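Local coordinates for protein putative hyaluronoglucosaminidase (Clostridium perfringens, PDB 6PWI) that probably removes N-acetylhexosamine units from glycans, being a family 84 glycoside hydrolase, of which this chain holds the barrel with its N-terminal and helical C-terminal parts, at residues K69-E74 / G150-K155; L76-I81 / I157-E162; P331-K336 / N345-T350; K407-D412 / S488-E493; K475-P480 / P606-R611. One frame throughout, in Å; residues are numbered along the deposited sequence.

Contact 1: K69-E74 / G150-K155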
# COMPACT_ATOMS: atom_id res chain seq x y z
N LYS A 69 -18.73 4.87 -14.53
CA LYS A 69 -19.40 4.06 -15.53
C LYS A 69 -18.44 3.00 -16.07
O LYS A 69 -18.80 1.82 -16.13
CB LYS A 69 -19.99 4.91 -16.67
CG LYS A 69 -20.96 6.00 -16.25
CD LYS A 69 -21.64 6.69 -17.42
CE LYS A 69 -22.32 7.99 -17.03
NZ LYS A 69 -23.29 8.45 -18.06
N ASN A 70 -17.22 3.42 -16.43
CA ASN A 70 -16.20 2.55 -17.00
C ASN A 70 -15.87 1.40 -16.04
O ASN A 70 -15.59 0.29 -16.48
CB ASN A 70 -14.93 3.32 -17.37
CG ASN A 70 -15.10 4.16 -18.62
OD1 ASN A 70 -15.82 3.77 -19.55
ND2 ASN A 70 -14.44 5.30 -18.68
N ARG A 71 -15.92 1.69 -14.74
CA ARG A 71 -15.66 0.69 -13.72
C ARG A 71 -16.72 -0.42 -13.76
O ARG A 71 -16.39 -1.59 -13.58
CB ARG A 71 -15.52 1.32 -12.33
CG ARG A 71 -14.97 0.38 -11.27
CD ARG A 71 -13.60 -0.18 -11.58
NE ARG A 71 -12.79 -0.19 -10.38
CZ ARG A 71 -11.54 -0.64 -10.30
NH1 ARG A 71 -10.95 -1.15 -11.37
NH2 ARG A 71 -10.89 -0.58 -9.15
N LEU A 72 -17.99 -0.05 -14.00
CA LEU A 72 -19.03 -1.06 -14.08
C LEU A 72 -18.82 -1.91 -15.33
O LEU A 72 -19.00 -3.12 -15.30
CB LEU A 72 -20.42 -0.43 -14.06
CG LEU A 72 -21.57 -1.44 -14.15
CD1 LEU A 72 -21.79 -2.15 -12.82
CD2 LEU A 72 -22.86 -0.78 -14.61
N LEU A 73 -18.43 -1.25 -16.43
CA LEU A 73 -18.30 -1.94 -17.70
C LEU A 73 -17.15 -2.95 -17.66
O LEU A 73 -17.25 -4.01 -18.27
CB LEU A 73 -18.17 -0.93 -18.84
CG LEU A 73 -19.37 0.01 -19.01
CD1 LEU A 73 -19.24 0.89 -20.24
CD2 LEU A 73 -20.68 -0.76 -19.05
N GLU A 74 -16.08 -2.62 -16.92
CA GLU A 74 -15.01 -3.55 -16.57
C GLU A 74 -15.60 -4.76 -15.87
O GLU A 74 -15.27 -5.90 -16.18
CB GLU A 74 -14.06 -2.91 -15.55
CG GLU A 74 -12.69 -2.55 -16.08
CD GLU A 74 -11.69 -2.25 -14.96
OE1 GLU A 74 -11.17 -3.22 -14.36
OE2 GLU A 74 -11.46 -1.05 -14.67
N GLY A 150 -18.13 0.85 -4.30
CA GLY A 150 -19.15 -0.19 -4.35
C GLY A 150 -18.94 -1.14 -5.52
O GLY A 150 -18.97 -2.36 -5.37
N ILE A 151 -18.67 -0.56 -6.70
CA ILE A 151 -18.51 -1.32 -7.92
C ILE A 151 -17.21 -2.14 -7.86
O ILE A 151 -17.14 -3.22 -8.44
CB ILE A 151 -18.57 -0.40 -9.15
CG1 ILE A 151 -19.91 0.34 -9.23
CG2 ILE A 151 -18.28 -1.18 -10.43
CD1 ILE A 151 -19.92 1.48 -10.22
N THR A 152 -16.20 -1.62 -7.14
CA THR A 152 -14.95 -2.32 -6.94
C THR A 152 -15.20 -3.57 -6.10
O THR A 152 -14.61 -4.62 -6.36
CB THR A 152 -13.85 -1.42 -6.35
OG1 THR A 152 -13.58 -0.35 -7.25
CG2 THR A 152 -12.56 -2.16 -6.07
N SER A 153 -16.09 -3.47 -5.10
CA SER A 153 -16.45 -4.65 -4.34
C SER A 153 -17.09 -5.69 -5.25
O SER A 153 -16.79 -6.88 -5.13
CB SER A 153 -17.29 -4.33 -3.15
OG SER A 153 -16.50 -3.72 -2.15
N LEU A 154 -17.93 -5.24 -6.20
CA LEU A 154 -18.53 -6.15 -7.18
C LEU A 154 -17.45 -6.79 -8.05
O LEU A 154 -17.59 -7.95 -8.44
CB LEU A 154 -19.55 -5.40 -8.05
CG LEU A 154 -20.91 -5.14 -7.42
CD1 LEU A 154 -21.77 -4.29 -8.36
CD2 LEU A 154 -21.62 -6.45 -7.07
N LYS A 155 -16.39 -6.03 -8.35
CA LYS A 155 -15.30 -6.52 -9.16
C LYS A 155 -14.61 -7.67 -8.44
O LYS A 155 -14.26 -8.68 -9.04
CB LYS A 155 -14.30 -5.41 -9.47
CG LYS A 155 -13.29 -5.76 -10.55
CD LYS A 155 -12.03 -4.94 -10.57
CE LYS A 155 -11.01 -5.52 -11.52
NZ LYS A 155 -9.75 -4.75 -11.48
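Arg71 and Lys155 both set CG opposite the backbone N (chi1 -169° and -168°), but their chains then part ways: Arg71 bends at chi2 and chi3, while Lys155 runs out straight, so that the two cross at about a right angle between the helices. The bends of Arg71 turn the guanidinium toward Thr152, whose OG1 accepts a hydrogen bond from Arg71 NE at 3.2 Å. NH2 adds a weak bond to the same oxygen. Neither bond is straight, and Thr152 OG1 sits somewhat out of the guanidinium plane; the same hydroxyl is also bonded to Phe148 O one turn earlier.

Over one guanidinium face passes Lys155 CD, 4.0 Å above the plane. Glu74 then serves both cations: its OE2 takes Arg71 NH1 at 3.3 Å in a weak bond of a salt bridge, and its OE1 lies 3.6 Å from Lys155 NZ. Beneath this network the packing is apolar. Ile151 CG2 rests 3.7 Å from Leu72 CA and also against CG of Arg71.

The two helices, 66-78 and 144-158, run nearly parallel here, their axes 9.4 Å apart, in the N-terminal domain related to family 20 domain 2. Leu72, Ile151 and Leu154 face its mixed sheet, in an alpha/beta layering. The strongest partner of Lys155 NZ is Asp205, which also makes a long, weak ion pair with Arg71 NH2. With Glu74 and Asp205 as counter-charges, the close approach of Arg71 and Lys155 is probably well tolerated, and the network ties both helices to the residue following helix 193-204.

Contact 2: L76-I81 / I157-E162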
# COMPACT_ATOMS: atom_id res chain seq x y z
N LEU A 76 -18.65 -5.89 -15.90
CA LEU A 76 -19.53 -6.68 -16.75
C LEU A 76 -18.72 -7.62 -17.66
O LEU A 76 -19.12 -8.77 -17.86
CB LEU A 76 -20.44 -5.77 -17.59
CG LEU A 76 -21.52 -5.00 -16.82
CD1 LEU A 76 -22.54 -4.41 -17.78
CD2 LEU A 76 -22.21 -5.90 -15.80
N SER A 77 -17.60 -7.12 -18.19
CA SER A 77 -16.82 -7.87 -19.16
C SER A 77 -16.02 -9.01 -18.51
O SER A 77 -15.55 -9.90 -19.21
CB SER A 77 -15.95 -6.97 -19.99
OG SER A 77 -14.88 -6.45 -19.22
N ILE A 78 -15.90 -9.00 -17.18
CA ILE A 78 -15.27 -10.11 -16.46
C ILE A 78 -16.07 -11.38 -16.70
O ILE A 78 -15.49 -12.46 -16.79
CB ILE A 78 -15.07 -9.78 -14.96
CG1 ILE A 78 -13.80 -8.94 -14.75
CG2 ILE A 78 -15.03 -11.05 -14.11
CD1 ILE A 78 -13.75 -8.20 -13.43
N LYS A 79 -17.40 -11.25 -16.85
CA LYS A 79 -18.29 -12.38 -17.08
C LYS A 79 -18.90 -12.30 -18.48
O LYS A 79 -19.94 -12.90 -18.73
CB LYS A 79 -19.44 -12.40 -16.06
CG LYS A 79 -19.04 -12.41 -14.60
CD LYS A 79 -18.25 -13.64 -14.19
CE LYS A 79 -19.08 -14.90 -14.15
NZ LYS A 79 -18.28 -16.03 -13.62
N GLY A 80 -18.24 -11.57 -19.39
CA GLY A 80 -18.69 -11.42 -20.76
C GLY A 80 -20.18 -11.09 -20.87
O GLY A 80 -20.88 -11.64 -21.72
N ILE A 81 -20.66 -10.20 -19.99
CA ILE A 81 -22.02 -9.70 -20.02
C ILE A 81 -22.08 -8.46 -20.90
O ILE A 81 -21.45 -7.45 -20.59
CB ILE A 81 -22.52 -9.38 -18.60
CG1 ILE A 81 -22.51 -10.62 -17.69
CG2 ILE A 81 -23.89 -8.72 -18.64
CD1 ILE A 81 -22.92 -10.33 -16.27
N ILE A 157 -16.06 -9.54 -6.25
CA ILE A 157 -17.00 -10.65 -6.18
C ILE A 157 -16.97 -11.42 -7.50
O ILE A 157 -16.87 -12.65 -7.51
CB ILE A 157 -18.42 -10.18 -5.79
CG1 ILE A 157 -18.45 -9.65 -4.36
CG2 ILE A 157 -19.41 -11.31 -5.99
CD1 ILE A 157 -19.81 -9.18 -3.88
N PHE A 158 -17.00 -10.67 -8.62
CA PHE A 158 -17.15 -11.27 -9.94
C PHE A 158 -15.90 -12.07 -10.31
O PHE A 158 -16.00 -13.06 -11.04
CB PHE A 158 -17.54 -10.21 -10.97
CG PHE A 158 -19.02 -9.91 -11.09
CD1 PHE A 158 -19.86 -9.96 -9.98
CD2 PHE A 158 -19.58 -9.56 -12.31
CE1 PHE A 158 -21.22 -9.68 -10.10
CE2 PHE A 158 -20.94 -9.27 -12.42
CZ PHE A 158 -21.75 -9.34 -11.32
N ASN A 159 -14.74 -11.67 -9.79
CA ASN A 159 -13.48 -12.32 -10.11
C ASN A 159 -13.38 -13.71 -9.47
O ASN A 159 -12.48 -14.47 -9.81
CB ASN A 159 -12.27 -11.46 -9.73
CG ASN A 159 -11.83 -10.53 -10.83
OD1 ASN A 159 -11.88 -10.88 -12.01
ND2 ASN A 159 -11.40 -9.33 -10.47
N GLN A 160 -14.30 -14.04 -8.56
CA GLN A 160 -14.22 -15.30 -7.85
C GLN A 160 -15.47 -16.15 -8.08
O GLN A 160 -15.64 -17.19 -7.45
CB GLN A 160 -13.88 -15.08 -6.37
CG GLN A 160 -15.01 -14.44 -5.58
CD GLN A 160 -14.62 -14.08 -4.16
OE1 GLN A 160 -14.66 -14.90 -3.26
NE2 GLN A 160 -14.30 -12.81 -3.96
N LEU A 161 -16.34 -15.72 -9.00
CA LEU A 161 -17.55 -16.47 -9.31
C LEU A 161 -17.21 -17.68 -10.19
O LEU A 161 -16.63 -17.53 -11.26
CB LEU A 161 -18.57 -15.56 -10.00
CG LEU A 161 -19.37 -14.65 -9.08
CD1 LEU A 161 -20.45 -13.90 -9.86
CD2 LEU A 161 -19.99 -15.43 -7.93
N GLU A 162 -17.60 -18.87 -9.71
CA GLU A 162 -17.32 -20.13 -10.39
C GLU A 162 -17.99 -20.14 -11.76
O GLU A 162 -17.34 -20.41 -12.76
CB GLU A 162 -17.72 -21.32 -9.51
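Ile78 and Lys79 meet Phe158 and Asn159 where helix 66-78 terminates in a Schellman motif. Gly80, with positive phi, is its C-prime residue: Ile81 N returns to Leu76 O and Gly80 N to Ser77 O. Across from it, the chain leaves helix 144-158 through a type I turn from Phe158 to Leu161.

Apolar contacts gather around Phe158. Lys79 lays its aliphatic CG 3.7 Å from ring atom CD2, approaching obliquely. Ile81 CD1 touches CE2 more distantly, and Ile78 CG2 packs on Phe158 CB at 4.1 Å. Phe96 and Leu166 of the sheet also touch Phe158, which thus lies between the helix ends and the strands of this alpha/beta domain.

A second group is polar against apolar: CD1 of Ile78 comes 3.6 Å from Asn159 OD1, the two side chains crossing at about a right angle near the surface.

Hydrogen bonding is left to Lys79. Its chain folds twice (chi2 -62°, chi3 -71°), curling round beside Phe158 toward the turn. The ammonium is bonded mainly to Gly163 O, and NZ makes in addition a weak bond of 3.2 Å to Leu161 O.

Contact 3: P331-K336 / N345-T350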
# COMPACT_ATOMS: atom_id res chain seq x y z
N PRO A 331 4.61 18.97 8.03
CA PRO A 331 5.22 20.03 8.83
C PRO A 331 6.73 19.82 8.96
O PRO A 331 7.23 18.73 8.66
CB PRO A 331 4.49 19.87 10.18
CG PRO A 331 4.21 18.39 10.27
CD PRO A 331 3.97 17.93 8.85
N LYS A 332 7.45 20.86 9.39
CA LYS A 332 8.88 20.77 9.62
C LYS A 332 9.15 19.83 10.79
O LYS A 332 10.10 19.05 10.76
CB LYS A 332 9.50 22.13 9.90
CG LYS A 332 11.01 22.10 10.09
CD LYS A 332 11.58 23.36 10.69
CE LYS A 332 13.09 23.43 10.57
NZ LYS A 332 13.66 24.45 11.48
N VAL A 333 8.30 19.93 11.81
CA VAL A 333 8.32 19.06 12.98
C VAL A 333 7.25 17.99 12.76
O VAL A 333 6.07 18.28 12.91
CB VAL A 333 8.03 19.89 14.25
CG1 VAL A 333 7.75 19.03 15.47
CG2 VAL A 333 9.13 20.90 14.52
N TYR A 334 7.68 16.76 12.41
CA TYR A 334 6.73 15.73 12.01
C TYR A 334 6.88 14.48 12.87
O TYR A 334 6.35 13.42 12.53
CB TYR A 334 6.86 15.41 10.52
CG TYR A 334 8.24 14.98 10.09
CD1 TYR A 334 8.69 13.68 10.30
CD2 TYR A 334 9.10 15.89 9.50
CE1 TYR A 334 9.96 13.30 9.92
CE2 TYR A 334 10.38 15.52 9.11
CZ TYR A 334 10.81 14.22 9.33
OH TYR A 334 12.07 13.89 8.95
N THR A 335 7.61 14.60 13.98
CA THR A 335 7.69 13.52 14.96
C THR A 335 7.67 14.13 16.36
O THR A 335 8.03 15.30 16.55
CB THR A 335 8.97 12.66 14.86
OG1 THR A 335 10.06 13.34 15.48
CG2 THR A 335 9.33 12.24 13.45
N LYS A 336 7.27 13.31 17.33
CA LYS A 336 7.17 13.75 18.71
C LYS A 336 8.57 14.07 19.23
O LYS A 336 8.74 15.02 19.99
CB LYS A 336 6.48 12.68 19.55
CG LYS A 336 6.20 13.07 21.00
CD LYS A 336 5.78 11.88 21.82
CE LYS A 336 5.54 12.27 23.25
NZ LYS A 336 5.05 11.11 24.04
N ASN A 345 4.73 23.03 22.01
CA ASN A 345 5.71 23.33 20.97
C ASN A 345 5.19 24.47 20.10
O ASN A 345 4.08 24.40 19.58
CB ASN A 345 6.04 22.04 20.21
CG ASN A 345 6.92 22.28 19.01
OD1 ASN A 345 6.44 22.71 17.97
ND2 ASN A 345 8.20 21.98 19.14
N GLU A 346 6.00 25.53 19.96
CA GLU A 346 5.60 26.78 19.31
C GLU A 346 5.25 26.52 17.85
O GLU A 346 4.21 26.98 17.36
CB GLU A 346 6.73 27.81 19.31
CG GLU A 346 7.10 28.34 20.68
CD GLU A 346 6.17 29.36 21.31
OE1 GLU A 346 5.09 29.63 20.72
OE2 GLU A 346 6.51 29.89 22.39
N TYR A 347 6.13 25.78 17.16
CA TYR A 347 5.94 25.51 15.74
C TYR A 347 4.59 24.84 15.51
O TYR A 347 3.81 25.29 14.68
CB TYR A 347 7.12 24.72 15.16
CG TYR A 347 6.90 24.36 13.71
CD1 TYR A 347 7.34 25.18 12.69
CD2 TYR A 347 6.19 23.21 13.36
CE1 TYR A 347 7.10 24.88 11.36
CE2 TYR A 347 5.95 22.89 12.04
CZ TYR A 347 6.40 23.73 11.03
OH TYR A 347 6.16 23.42 9.73
N LEU A 348 4.30 23.76 16.27
CA LEU A 348 3.10 22.97 16.03
C LEU A 348 1.86 23.79 16.37
O LEU A 348 0.85 23.69 15.67
CB LEU A 348 3.16 21.65 16.81
CG LEU A 348 4.22 20.65 16.35
CD1 LEU A 348 4.25 19.43 17.25
CD2 LEU A 348 4.01 20.23 14.90
N LYS A 349 1.94 24.62 17.41
CA LYS A 349 0.84 25.47 17.82
C LYS A 349 0.50 26.44 16.69
O LYS A 349 -0.68 26.66 16.41
CB LYS A 349 1.19 26.19 19.13
CG LYS A 349 0.09 27.00 19.79
CD LYS A 349 0.55 27.58 21.10
CE LYS A 349 -0.03 28.94 21.44
NZ LYS A 349 -1.32 28.82 22.16
N THR A 350 1.53 26.98 16.03
CA THR A 350 1.31 27.93 14.95
C THR A 350 0.71 27.25 13.72
O THR A 350 -0.25 27.77 13.14
CB THR A 350 2.61 28.65 14.56
OG1 THR A 350 3.02 29.32 15.75
CG2 THR A 350 2.39 29.67 13.47
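The ring of Tyr347 presents its edge to Pro331, whose CB lies near the ring plane and 3.8 Å from CE2. The backbone nitrogens of Lys332 and Val333 approach the same ring obliquely. Its phenol end reaches further: Lys332 N donates to Tyr347 OH at 2.9 Å, and at 175° the bond is almost straight. The hydroxyl has a stronger partner in Gln307 OE1 on helix 304-321, so two bonds hold the oxygen, and with it the phenol end, in place.

Val333 fills the angle between two helix residues. Its CB packs on Tyr347 CD2 at 3.9 Å, the two side chains sliding past each other in opposite senses, while CG1 meets Leu348 CD1 at 3.9 Å, crossing at about a right angle. Tyr347 can reach the loop because its CG stands opposite the backbone N (chi1 176°), which sends the ring away from the helix start.

That start is fastened by Asn345, the N-cap, whose OD1 accepts from Leu348 N at 2.9 Å in the carbonyl plane.

Taken together, this is a strand-to-helix connection of the eight-stranded parallel (beta/alpha) barrel: the loop following strand 328-330 is anchored on the first turn of helix 346-351. The side chain of Lys332 is about 7 Å from that of Asp299, the predicted proton donor, which places the loop beside the probable active site of a family 84 hydrolase.

Contact 4: K407-D412 / S488-E493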
# COMPACT_ATOMS: atom_id res chain seq x y z
N LYS A 407 4.12 -8.86 7.09
CA LYS A 407 2.79 -8.41 7.46
C LYS A 407 2.85 -7.01 8.07
O LYS A 407 3.93 -6.51 8.41
CB LYS A 407 2.21 -9.39 8.48
CG LYS A 407 2.97 -9.47 9.80
CD LYS A 407 2.68 -10.71 10.59
CE LYS A 407 3.14 -10.61 12.02
NZ LYS A 407 2.59 -11.71 12.84
N GLY A 408 1.68 -6.39 8.25
CA GLY A 408 1.57 -5.05 8.81
C GLY A 408 1.67 -5.03 10.33
O GLY A 408 0.69 -4.76 11.02
N GLU A 409 2.88 -5.31 10.84
CA GLU A 409 3.16 -5.36 12.26
C GLU A 409 2.97 -3.99 12.92
O GLU A 409 2.69 -3.93 14.11
CB GLU A 409 4.62 -5.76 12.48
CG GLU A 409 4.83 -7.25 12.62
CD GLU A 409 6.24 -7.62 13.07
OE1 GLU A 409 7.01 -8.11 12.21
OE2 GLU A 409 6.56 -7.41 14.26
N MET A 410 3.14 -2.90 12.15
CA MET A 410 3.14 -1.56 12.72
C MET A 410 1.73 -0.96 12.75
O MET A 410 1.58 0.21 13.10
CB MET A 410 4.07 -0.64 11.92
CG MET A 410 5.51 -1.07 12.00
SD MET A 410 6.56 -0.34 10.74
CE MET A 410 7.05 1.18 11.56
N LEU A 411 0.72 -1.76 12.41
CA LEU A 411 -0.64 -1.27 12.26
C LEU A 411 -1.51 -1.78 13.40
O LEU A 411 -1.93 -2.94 13.38
CB LEU A 411 -1.18 -1.72 10.90
CG LEU A 411 -0.32 -1.36 9.68
CD1 LEU A 411 -0.95 -1.88 8.40
CD2 LEU A 411 -0.07 0.14 9.60
N ASP A 412 -1.81 -0.92 14.37
CA ASP A 412 -2.62 -1.30 15.52
C ASP A 412 -4.12 -1.14 15.24
O ASP A 412 -4.62 -0.03 15.06
CB ASP A 412 -2.15 -0.56 16.78
CG ASP A 412 -2.89 -0.95 18.05
OD1 ASP A 412 -3.89 -1.72 17.96
OD2 ASP A 412 -2.46 -0.47 19.11
N SER A 488 12.95 -3.19 13.87
CA SER A 488 13.15 -4.63 13.87
C SER A 488 11.80 -5.29 13.68
O SER A 488 10.89 -5.06 14.48
CB SER A 488 13.79 -5.08 15.17
OG SER A 488 13.88 -6.49 15.25
N LEU A 489 11.66 -6.10 12.62
CA LEU A 489 10.40 -6.74 12.29
C LEU A 489 10.62 -8.23 12.14
O LEU A 489 11.71 -8.67 11.78
CB LEU A 489 9.84 -6.14 10.99
CG LEU A 489 9.54 -4.64 11.03
CD1 LEU A 489 9.19 -4.13 9.65
CD2 LEU A 489 8.43 -4.34 12.03
N GLU A 490 9.58 -9.02 12.41
CA GLU A 490 9.76 -10.46 12.36
C GLU A 490 9.91 -10.93 10.92
O GLU A 490 9.45 -10.28 9.99
CB GLU A 490 8.75 -11.21 13.23
CG GLU A 490 7.31 -11.06 12.81
CD GLU A 490 6.31 -11.77 13.71
OE1 GLU A 490 6.38 -11.58 14.95
OE2 GLU A 490 5.48 -12.53 13.17
N GLU A 491 10.60 -12.06 10.78
CA GLU A 491 11.00 -12.68 9.53
C GLU A 491 11.26 -14.15 9.84
O GLU A 491 11.83 -14.47 10.88
CB GLU A 491 12.26 -11.98 9.01
CG GLU A 491 12.77 -12.46 7.67
CD GLU A 491 14.07 -11.80 7.26
OE1 GLU A 491 14.02 -10.75 6.58
OE2 GLU A 491 15.16 -12.32 7.64
N SER A 492 10.79 -15.05 8.97
CA SER A 492 10.99 -16.48 9.15
C SER A 492 10.27 -16.99 10.40
O SER A 492 10.77 -17.92 11.03
CB SER A 492 12.47 -16.83 9.19
OG SER A 492 13.16 -16.39 8.03
N GLU A 493 9.11 -16.42 10.74
CA GLU A 493 8.51 -16.68 12.04
C GLU A 493 8.00 -18.12 12.16
O GLU A 493 8.13 -18.74 13.21
CB GLU A 493 7.45 -15.65 12.41
CG GLU A 493 7.01 -15.73 13.87
CD GLU A 493 8.06 -15.63 14.97
OE1 GLU A 493 9.20 -15.18 14.69
OE2 GLU A 493 7.74 -16.00 16.12
O HOH W 1 7.28 -8.85 9.64
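This is a mainly polar loop-to-loop contact, joining the connection between barrel strands 387-391 and 418-423 to the segment that leads from helix 467-475 into helix 496-507. Neither partner has regular secondary structure. On the barrel side, tight turns shape the chain: Gly408 is the centre of an inverse gamma turn and also begins a type I beta turn ending at Leu411, and these present Lys407, Glu409 and Met410 to the facing loop.

Glu409 does most of the work. Its extended side chain crosses that of Glu490, and OE1 accepts from Glu490 N at 2.7 Å through the syn lone pair, with an N-H...O angle of 153°. A side-chain carboxylate thus takes up a backbone amide of the other loop. This grip also brings two acids of opposite loops near each other, Glu409 OE2 and Glu490 OE1 lying 4.2 Å apart with the carboxylate planes turned by 58°.

Lys407 supplies the charge pairing. Its NZ meets Glu490 OE2 at 3.0 Å, coming from well above the carboxylate plane, while Asp452 gives the ammonium a second and stronger salt bridge. The lysine probably eases the proximity of the two acids.

Below the acids the contact turns apolar. Leu489 sends CD2 toward Met410 CG at 4.4 Å, a loose meeting, and both side chains also lie on Tyr370 and Trp393. One ordered water completes the join: it donates to Glu409 OE1 at 2.7 Å and to Glu490 O at 2.6 Å.

Contact 5: K475-P480 / P606-R611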
# COMPACT_ATOMS: atom_id res chain seq x y z
N LYS A 475 7.95 -14.51 3.45
CA LYS A 475 8.19 -15.12 4.75
C LYS A 475 9.61 -14.85 5.24
O LYS A 475 9.82 -14.80 6.45
CB LYS A 475 7.96 -16.63 4.70
CG LYS A 475 6.51 -17.06 4.84
CD LYS A 475 6.27 -18.47 4.36
CE LYS A 475 4.88 -18.97 4.65
NZ LYS A 475 4.62 -20.25 3.94
N HIS A 476 10.57 -14.70 4.32
CA HIS A 476 11.99 -14.67 4.65
C HIS A 476 12.63 -13.33 4.27
O HIS A 476 13.86 -13.18 4.33
CB HIS A 476 12.73 -15.85 3.99
CG HIS A 476 12.11 -17.16 4.34
ND1 HIS A 476 12.12 -17.65 5.64
CD2 HIS A 476 11.45 -18.06 3.59
CE1 HIS A 476 11.49 -18.81 5.67
NE2 HIS A 476 11.06 -19.07 4.42
N MET A 477 11.78 -12.37 3.89
CA MET A 477 12.30 -11.07 3.50
C MET A 477 11.44 -9.98 4.13
O MET A 477 10.49 -9.51 3.51
CB MET A 477 12.30 -10.93 1.97
CG MET A 477 13.10 -12.00 1.26
SD MET A 477 13.06 -11.77 -0.53
CE MET A 477 13.69 -13.35 -1.11
N SER A 478 11.78 -9.58 5.37
CA SER A 478 10.89 -8.67 6.08
C SER A 478 11.59 -7.90 7.19
O SER A 478 11.03 -6.91 7.65
CB SER A 478 9.63 -9.35 6.57
OG SER A 478 9.92 -10.53 7.31
N ASP A 479 12.79 -8.34 7.62
CA ASP A 479 13.45 -7.68 8.74
C ASP A 479 14.46 -6.65 8.24
O ASP A 479 15.50 -7.02 7.69
CB ASP A 479 14.09 -8.68 9.71
CG ASP A 479 14.64 -8.03 10.98
OD1 ASP A 479 14.41 -6.81 11.17
OD2 ASP A 479 15.29 -8.75 11.79
N PRO A 480 14.23 -5.34 8.46
CA PRO A 480 15.15 -4.29 8.02
C PRO A 480 16.41 -4.12 8.88
O PRO A 480 17.34 -3.45 8.45
CB PRO A 480 14.30 -3.02 8.07
CG PRO A 480 13.32 -3.29 9.18
CD PRO A 480 13.02 -4.78 9.09
N PRO A 606 22.03 -7.68 -2.38
CA PRO A 606 20.77 -8.11 -1.79
C PRO A 606 21.07 -9.17 -0.73
O PRO A 606 21.92 -10.04 -0.95
CB PRO A 606 19.97 -8.68 -2.96
CG PRO A 606 21.00 -9.00 -4.01
CD PRO A 606 22.15 -8.04 -3.79
N GLU A 607 20.40 -9.05 0.42
CA GLU A 607 20.68 -9.88 1.57
C GLU A 607 19.38 -10.26 2.28
O GLU A 607 19.06 -9.70 3.32
CB GLU A 607 21.66 -9.18 2.50
CG GLU A 607 22.28 -10.10 3.53
CD GLU A 607 23.03 -9.38 4.64
OE1 GLU A 607 22.52 -8.35 5.13
OE2 GLU A 607 24.14 -9.85 5.01
N PRO A 608 18.60 -11.22 1.74
CA PRO A 608 17.46 -11.78 2.47
C PRO A 608 17.88 -12.78 3.54
O PRO A 608 19.02 -13.24 3.58
CB PRO A 608 16.68 -12.49 1.35
CG PRO A 608 17.76 -12.93 0.38
CD PRO A 608 18.76 -11.80 0.39
N GLY A 609 16.93 -13.10 4.44
CA GLY A 609 17.03 -14.20 5.39
C GLY A 609 17.99 -13.93 6.53
O GLY A 609 18.58 -14.86 7.07
N THR A 610 18.11 -12.66 6.93
CA THR A 610 19.10 -12.26 7.91
C THR A 610 18.64 -12.53 9.35
O THR A 610 19.47 -12.62 10.24
CB THR A 610 19.47 -10.77 7.79
OG1 THR A 610 18.27 -10.01 7.69
CG2 THR A 610 20.37 -10.47 6.61
N ARG A 611 17.33 -12.61 9.59
CA ARG A 611 16.89 -12.73 10.98
C ARG A 611 17.19 -14.13 11.51
O ARG A 611 17.69 -14.27 12.63
CB ARG A 611 15.44 -12.26 11.17
CG ARG A 611 15.05 -11.98 12.62
CD ARG A 611 13.58 -11.63 12.78
NE ARG A 611 13.15 -11.35 14.14
CZ ARG A 611 13.25 -10.16 14.76
NH1 ARG A 611 13.78 -9.12 14.14
NH2 ARG A 611 12.83 -10.03 16.00
O HOH W 2 17.70 -8.92 10.37
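Arg611 crosses Asp479 at about a right angle, its chain curling round OD2. CB starts 3.6 Å from Asp479 OD2, CG draws to 3.3 Å of the same oxygen, and CD passes it at 3.5 Å. The chain is extended as far as NE, which with CZ stands a little farther off; a turn about the CD-NE bond (chi4 85°) then swings the guanidinium back, so that NH1 donates to OD2 at 2.8 Å. The salt bridge has a distinct shape: OD2 lies almost in the guanidinium plane, yet NH1 meets it from above the carboxylate plane, 62° out. Ser488 OG is a further partner of NH1, and Asp479 OD1 accepts from Ala481 N and Leu489 N, which help to fix the carboxylate. A water links OD2, weakly, with Thr610 OG1.

At the other end of the contact Met477 and Pro608 lie side by side and point the same way, with Met477 CG 3.6 Å from Pro608 CB. Trp549 of helix 540-572 packs on both. Between these two ends the backbones themselves come close: Gly609, at positive phi, gives a weak bond from N to His476 O at 3.1 Å.

The arrangement joins the loop leaving helix 467-475 to the loop between strand 602-604 and helix 613-623. It is a buried seam between the chain emerging from the barrel and the helical C-terminal part of this family 84 enzyme.

Contacts 1 and 2 hold the same two helices, 66-78 and 144-158, contact 1 along their bodies and contact 2 at their ends; they touch where Lys155 CG meets Ile78 CD1. Contacts 4 and 5 share the loop region after helix 467-475, and Ser492 N probably bonds Lys475 O between them. Contacts 1 and 5 are buried, whereas contacts 2, 3 and 4 are only partly so. Contact 3 stands apart, within the barrel and nearest the probable active site. A salt-bridge network marks contact 1, and single salt bridges between the segments mark contacts 4 and 5; contact 3 instead relies on a tyrosine hydroxyl and apolar packing, and contact 2 on packing round a phenylalanine.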